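Local coordinates for protein short afifavidin (Afifella pfennigii, PDB 6HDT) that forms a strong non-covalent complex with biotin and with 2-iminobiotin, though its exact biological role is still obscure, at residues 14-17 with 22-25; 29-34 with 100-105. All coordinates share one frame; numbering follows the deposited sequence.

Interaction 1: residues 14-17 with 22-25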
loop_
_atom_site.group_PDB
_atom_site.type_symbol
_atom_site.label_atom_id
_atom_site.label_comp_id
_atom_site.label_asym_id
_atom_site.label_seq_id
_atom_site.Cartn_x
_atom_site.Cartn_y
_atom_site.Cartn_z
ATOM N N PHE A 14 -5.076 -12.518 10.712
ATOM C CA PHE A 14 -5.885 -11.340 10.405
ATOM C C PHE A 14 -7.280 -11.382 11.046
ATOM O O PHE A 14 -7.823 -10.348 11.386
ATOM C CB PHE A 14 -5.939 -11.126 8.901
ATOM C CG PHE A 14 -6.490 -9.800 8.499
ATOM C CD1 PHE A 14 -5.786 -8.616 8.746
ATOM C CD2 PHE A 14 -7.715 -9.724 7.859
ATOM C CE1 PHE A 14 -6.306 -7.410 8.332
ATOM C CE2 PHE A 14 -8.230 -8.508 7.427
ATOM C CZ PHE A 14 -7.531 -7.360 7.673
ATOM N N GLY A 15 -7.826 -12.585 11.227
ATOM C CA GLY A 15 -9.109 -12.801 11.889
ATOM C C GLY A 15 -10.146 -13.504 11.011
ATOM O O GLY A 15 -11.310 -13.558 11.350
ATOM N N VAL A 16 -9.744 -14.050 9.873
ATOM C CA VAL A 16 -10.703 -14.714 9.004
ATOM C C VAL A 16 -10.319 -16.187 8.862
ATOM O O VAL A 16 -9.136 -16.545 8.939
ATOM C CB VAL A 16 -10.834 -13.984 7.642
ATOM C CG1 VAL A 16 -11.329 -12.556 7.883
ATOM C CG2 VAL A 16 -9.539 -13.946 6.874
ATOM N N PRO A 17 -11.315 -17.059 8.664
ATOM C CA PRO A 17 -10.989 -18.472 8.699
ATOM C C PRO A 17 -10.443 -19.015 7.375
ATOM O O PRO A 17 -9.970 -20.139 7.344
ATOM C CB PRO A 17 -12.337 -19.111 9.072
ATOM C CG PRO A 17 -13.367 -18.189 8.482
ATOM C CD PRO A 17 -12.734 -16.830 8.322
ATOM N N SER A 22 -14.291 -11.973 1.346
ATOM C CA SER A 22 -14.886 -10.859 0.625
ATOM C C SER A 22 -15.500 -9.836 1.563
ATOM O O SER A 22 -16.000 -10.140 2.665
ATOM C CB SER A 22 -15.857 -11.306 -0.481
ATOM O OG SER A 22 -16.980 -11.974 0.043
ATOM N N TRP A 23 -15.406 -8.604 1.113
ATOM C CA TRP A 23 -15.638 -7.440 1.920
ATOM C C TRP A 23 -16.432 -6.386 1.163
ATOM O O TRP A 23 -16.345 -6.305 -0.063
ATOM C CB TRP A 23 -14.282 -6.832 2.334
ATOM C CG TRP A 23 -13.336 -7.806 2.938
ATOM C CD1 TRP A 23 -12.531 -8.660 2.271
ATOM C CD2 TRP A 23 -13.131 -8.066 4.348
ATOM N NE1 TRP A 23 -11.808 -9.418 3.160
ATOM C CE2 TRP A 23 -12.162 -9.078 4.441
ATOM C CE3 TRP A 23 -13.651 -7.521 5.527
ATOM C CZ2 TRP A 23 -11.716 -9.587 5.668
ATOM C CZ3 TRP A 23 -13.201 -8.034 6.754
ATOM C CH2 TRP A 23 -12.250 -9.044 6.809
ATOM N N VAL A 24 -17.123 -5.549 1.936
ATOM C CA VAL A 24 -17.867 -4.388 1.475
ATOM C C VAL A 24 -17.589 -3.185 2.392
ATOM O O VAL A 24 -17.490 -3.296 3.623
ATOM C CB VAL A 24 -19.379 -4.663 1.346
ATOM C CG1 VAL A 24 -20.042 -4.833 2.705
ATOM C CG2 VAL A 24 -20.074 -3.547 0.609
ATOM N N ASN A 25 -17.388 -2.019 1.789
ATOM C CA ASN A 25 -17.245 -0.823 2.609
ATOM C C ASN A 25 -18.563 -0.047 2.713
ATOM O O ASN A 25 -19.593 -0.499 2.217
ATOM C CB ASN A 25 -16.039 0.024 2.196
ATOM C CG ASN A 25 -16.292 0.846 0.964
ATOM O OD1 ASN A 25 -17.422 1.022 0.554
ATOM N ND2 ASN A 25 -15.227 1.368 0.375
#

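Interaction 2: residues 29-34 with 100-105. With BTN (biotin), chain E.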
loop_
_atom_site.group_PDB
_atom_site.type_symbol
_atom_site.label_atom_id
_atom_site.label_comp_id
_atom_site.label_asym_id
_atom_site.label_seq_id
_atom_site.Cartn_x
_atom_site.Cartn_y
_atom_site.Cartn_z
ATOM N N SER A 29 -18.486 -0.302 -2.051
ATOM C CA SER A 29 -17.353 -0.864 -2.801
ATOM C C SER A 29 -17.074 -2.243 -2.193
ATOM O O SER A 29 -17.341 -2.489 -0.997
ATOM C CB SER A 29 -16.123 0.044 -2.804
ATOM O OG SER A 29 -16.461 1.300 -3.391
ATOM N N THR A 30 -16.642 -3.153 -3.053
ATOM C CA THR A 30 -16.337 -4.507 -2.630
ATOM C C THR A 30 -14.897 -4.847 -2.977
ATOM O O THR A 30 -14.263 -4.306 -3.947
ATOM C CB THR A 30 -17.287 -5.550 -3.269
ATOM O OG1 THR A 30 -17.318 -5.393 -4.688
ATOM C CG2 THR A 30 -18.711 -5.392 -2.729
ATOM N N MET A 31 -14.367 -5.772 -2.204
ATOM C CA MET A 31 -13.090 -6.331 -2.547
ATOM C C MET A 31 -13.009 -7.746 -2.060
ATOM O O MET A 31 -13.685 -8.128 -1.089
ATOM C CB MET A 31 -11.969 -5.469 -1.973
ATOM C CG MET A 31 -11.879 -5.473 -0.462
ATOM S SD MET A 31 -10.419 -4.622 0.174
ATOM C CE MET A 31 -10.772 -4.909 1.910
ATOM N N THR A 32 -12.133 -8.497 -2.704
ATOM C CA THR A 32 -11.758 -9.795 -2.208
ATOM C C THR A 32 -10.267 -9.786 -1.887
ATOM O O THR A 32 -9.450 -9.273 -2.647
ATOM C CB THR A 32 -12.132 -10.921 -3.204
ATOM O OG1 THR A 32 -13.551 -10.985 -3.371
ATOM C CG2 THR A 32 -11.611 -12.266 -2.728
ATOM N N LEU A 33 -9.927 -10.363 -0.742
ATOM C CA LEU A 33 -8.554 -10.464 -0.275
ATOM C C LEU A 33 -8.113 -11.903 -0.272
ATOM O O LEU A 33 -8.813 -12.802 0.226
ATOM C CB LEU A 33 -8.397 -9.898 1.148
ATOM C CG LEU A 33 -8.697 -8.409 1.322
ATOM C CD1 LEU A 33 -8.538 -8.026 2.775
ATOM C CD2 LEU A 33 -7.793 -7.566 0.441
ATOM N N VAL A 34 -6.922 -12.110 -0.783
ATOM C CA VAL A 34 -6.287 -13.421 -0.799
ATOM C C VAL A 34 -4.939 -13.308 -0.108
ATOM O O VAL A 34 -4.056 -12.563 -0.542
ATOM C CB VAL A 34 -6.105 -13.968 -2.238
ATOM C CG1 VAL A 34 -5.723 -15.431 -2.194
ATOM C CG2 VAL A 34 -7.377 -13.800 -3.051
ATOM N N VAL A 100 -16.227 -9.620 11.298
ATOM C CA VAL A 100 -14.927 -8.976 11.195
ATOM C C VAL A 100 -15.104 -7.630 10.472
ATOM O O VAL A 100 -15.812 -7.524 9.475
ATOM C CB VAL A 100 -13.898 -9.862 10.449
ATOM C CG1 VAL A 100 -12.502 -9.229 10.440
ATOM C CG2 VAL A 100 -13.851 -11.264 11.075
ATOM N N THR A 101 -14.432 -6.621 11.009
ATOM C CA THR A 101 -14.367 -5.284 10.442
ATOM C C THR A 101 -12.920 -4.877 10.201
ATOM O O THR A 101 -12.055 -5.120 11.016
ATOM C CB THR A 101 -15.018 -4.279 11.425
ATOM O OG1 THR A 101 -16.375 -4.669 11.637
ATOM C CG2 THR A 101 -15.012 -2.866 10.866
ATOM N N ILE A 102 -12.665 -4.217 9.072
ATOM C CA ILE A 102 -11.379 -3.569 8.839
ATOM C C ILE A 102 -11.586 -2.058 8.840
ATOM O O ILE A 102 -12.324 -1.531 8.008
ATOM C CB ILE A 102 -10.723 -3.922 7.489
ATOM C CG1 ILE A 102 -10.825 -5.424 7.165
ATOM C CG2 ILE A 102 -9.267 -3.465 7.508
ATOM C CD1 ILE A 102 -10.378 -5.773 5.760
ATOM N N VAL A 103 -10.902 -1.372 9.749
ATOM C CA VAL A 103 -10.925 0.072 9.865
ATOM C C VAL A 103 -9.688 0.548 9.119
ATOM O O VAL A 103 -8.576 0.192 9.502
ATOM C CB VAL A 103 -10.854 0.499 11.345
ATOM C CG1 VAL A 103 -10.747 2.009 11.462
ATOM C CG2 VAL A 103 -12.076 -0.006 12.127
ATOM N N THR A 104 -9.888 1.341 8.057
ATOM C CA THR A 104 -8.775 1.813 7.263
ATOM C C THR A 104 -8.832 3.304 7.036
ATOM O O THR A 104 -9.902 3.916 7.086
ATOM C CB THR A 104 -8.750 1.144 5.857
ATOM O OG1 THR A 104 -9.807 1.680 5.035
ATOM C CG2 THR A 104 -8.864 -0.352 5.952
ATOM N N ASP A 105 -7.656 3.856 6.745
ATOM C CA ASP A 105 -7.510 5.196 6.155
ATOM C C ASP A 105 -6.863 5.021 4.787
ATOM O O ASP A 105 -6.126 4.076 4.552
ATOM C CB ASP A 105 -6.605 6.100 7.010
ATOM C CG ASP A 105 -7.231 6.502 8.348
ATOM O OD1 ASP A 105 -8.472 6.485 8.458
ATOM O OD2 ASP A 105 -6.472 6.922 9.256
HETATM C C11 BTN E . -10.512 7.618 -9.241
HETATM O O11 BTN E . -9.461 8.262 -9.421
HETATM O O12 BTN E . -11.626 8.183 -9.133
HETATM C C10 BTN E . -10.394 6.107 -9.138
HETATM C C9 BTN E . -11.421 5.493 -8.189
HETATM C C8 BTN E . -11.134 5.829 -6.723
HETATM C C7 BTN E . -12.194 5.314 -5.752
HETATM C C2 BTN E . -11.805 5.688 -4.325
HETATM S S1 BTN E . -10.484 4.720 -3.617
HETATM C C6 BTN E . -10.857 5.300 -1.988
HETATM C C5 BTN E . -12.372 5.381 -1.929
HETATM N N1 BTN E . -12.973 4.155 -1.485
HETATM C C3 BTN E . -13.726 3.522 -2.383
HETATM O O3 BTN E . -14.346 2.466 -2.161
HETATM N N2 BTN E . -13.689 4.239 -3.536
HETATM C C4 BTN E . -12.957 5.481 -3.344
#

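Interaction 1: residues 14-17 with 22-25
Phe14 and Val16 meet Trp23 in a buried, wholly apolar contact that lies at one end of the avidin barrel: the last residue of helix 7-14 and the turn after it lie against the indole of the first strand, 20-24. Everything across the interface converges on the six-membered part of that indole. Val16 comes closest, with CG1 lying 3.7 Å from Trp23 CZ2 and 3.8 Å from Trp23 CH2, so the methyl straddles the bond between the two carbons. Phe14 reaches the same bond with one corner of its ring, CE2 standing 4.1 Å from Trp23 CZ2, which lies near the plane of the phenyl group at its edge. The backbones stay well apart, the nearest CA atoms, those of Val16 and Ser22, being 10.1 Å from each other; the side chains span the gap. Phe14 does so by setting CG opposite its own backbone N (chi1 -168°), which carries the ring from the helix end toward the indole. Between Phe14 and Val16 the chain turns at Gly15, the C-prime residue of a Schellman motif, whose positive phi (121°) ends the helix and brings Val16 round to the tryptophan. A leucine in place of Trp23 would probably leave Val16 CG1 and the edge of Phe14 facing a gap and Ser21 OG without the indole N-H. That bond from Trp23 NE1 to Ser21 OG satisfies the polar corner of the ring in its apolar setting. Around the contact, the indole also touches Met31 and Leu33 of strand 30-35, Val100 and Ile102 of strand 99-110, and Leu127 of strand 117-127, while Phe14 also packs on Ile102 and meets the ring of Phe35 with planes about 45° apart.

Interaction 2: residues 29-34 with 100-105
Biotin O3, the carbonyl oxygen of the ureido ring, is gripped by at least two groups: it takes hydrogen bonds from Ser29 OG, at 2.7 Å, and from Asn25 ND2; Tyr45 OH also bonds the biotin. Ser29 OG is itself bonded to Asn48 N, which fixes the hydroxyl at the pocket floor. Below the ligand the contact turns apolar. Strands 30-35 and 99-110 face each other across the interior of the eight-stranded antiparallel avidin barrel, Leu33 and Ile102 having their CA atoms 11.8 Å apart, and the side chains of Met31 and Leu33 each meet that of Ile102 tip to tip. Ile102 CD1 serves both partners: Met31 CE lies 4.0 Å away and Leu33 CD1 4.2 Å. Met31 gets there because its chain runs straight out beyond CG (chi2 172°, chi3 -180°), sending the terminal methyl into the barrel interior. Tyr45 and Phe125 touch the methionine as well. Further along strand 99-110, Thr104 OG1 bonds Asp123 O, and Asp105 packs on Ile118 of the second subunit.

From the N terminus, helix 7-14 comes first, and interaction 1 closes a short loop, with only four residues between its segments, to set the helix end on the first strand. Interaction 2 opens after that loop has closed, so the two stand in series, neither nested nor crossed. It is much the longer closure, spanning 65 residues that take in strands 40-46, 58-66, 69-77 and 82-96. The contacts join directly: Trp23 N probably hydrogen-bonds Met31 O at 2.8 Å between neighbouring strands, and Val100 CG2 packs on Gly15 O. Together they link the end of the helix to the first, second and seventh strands, beneath the biotin pocket.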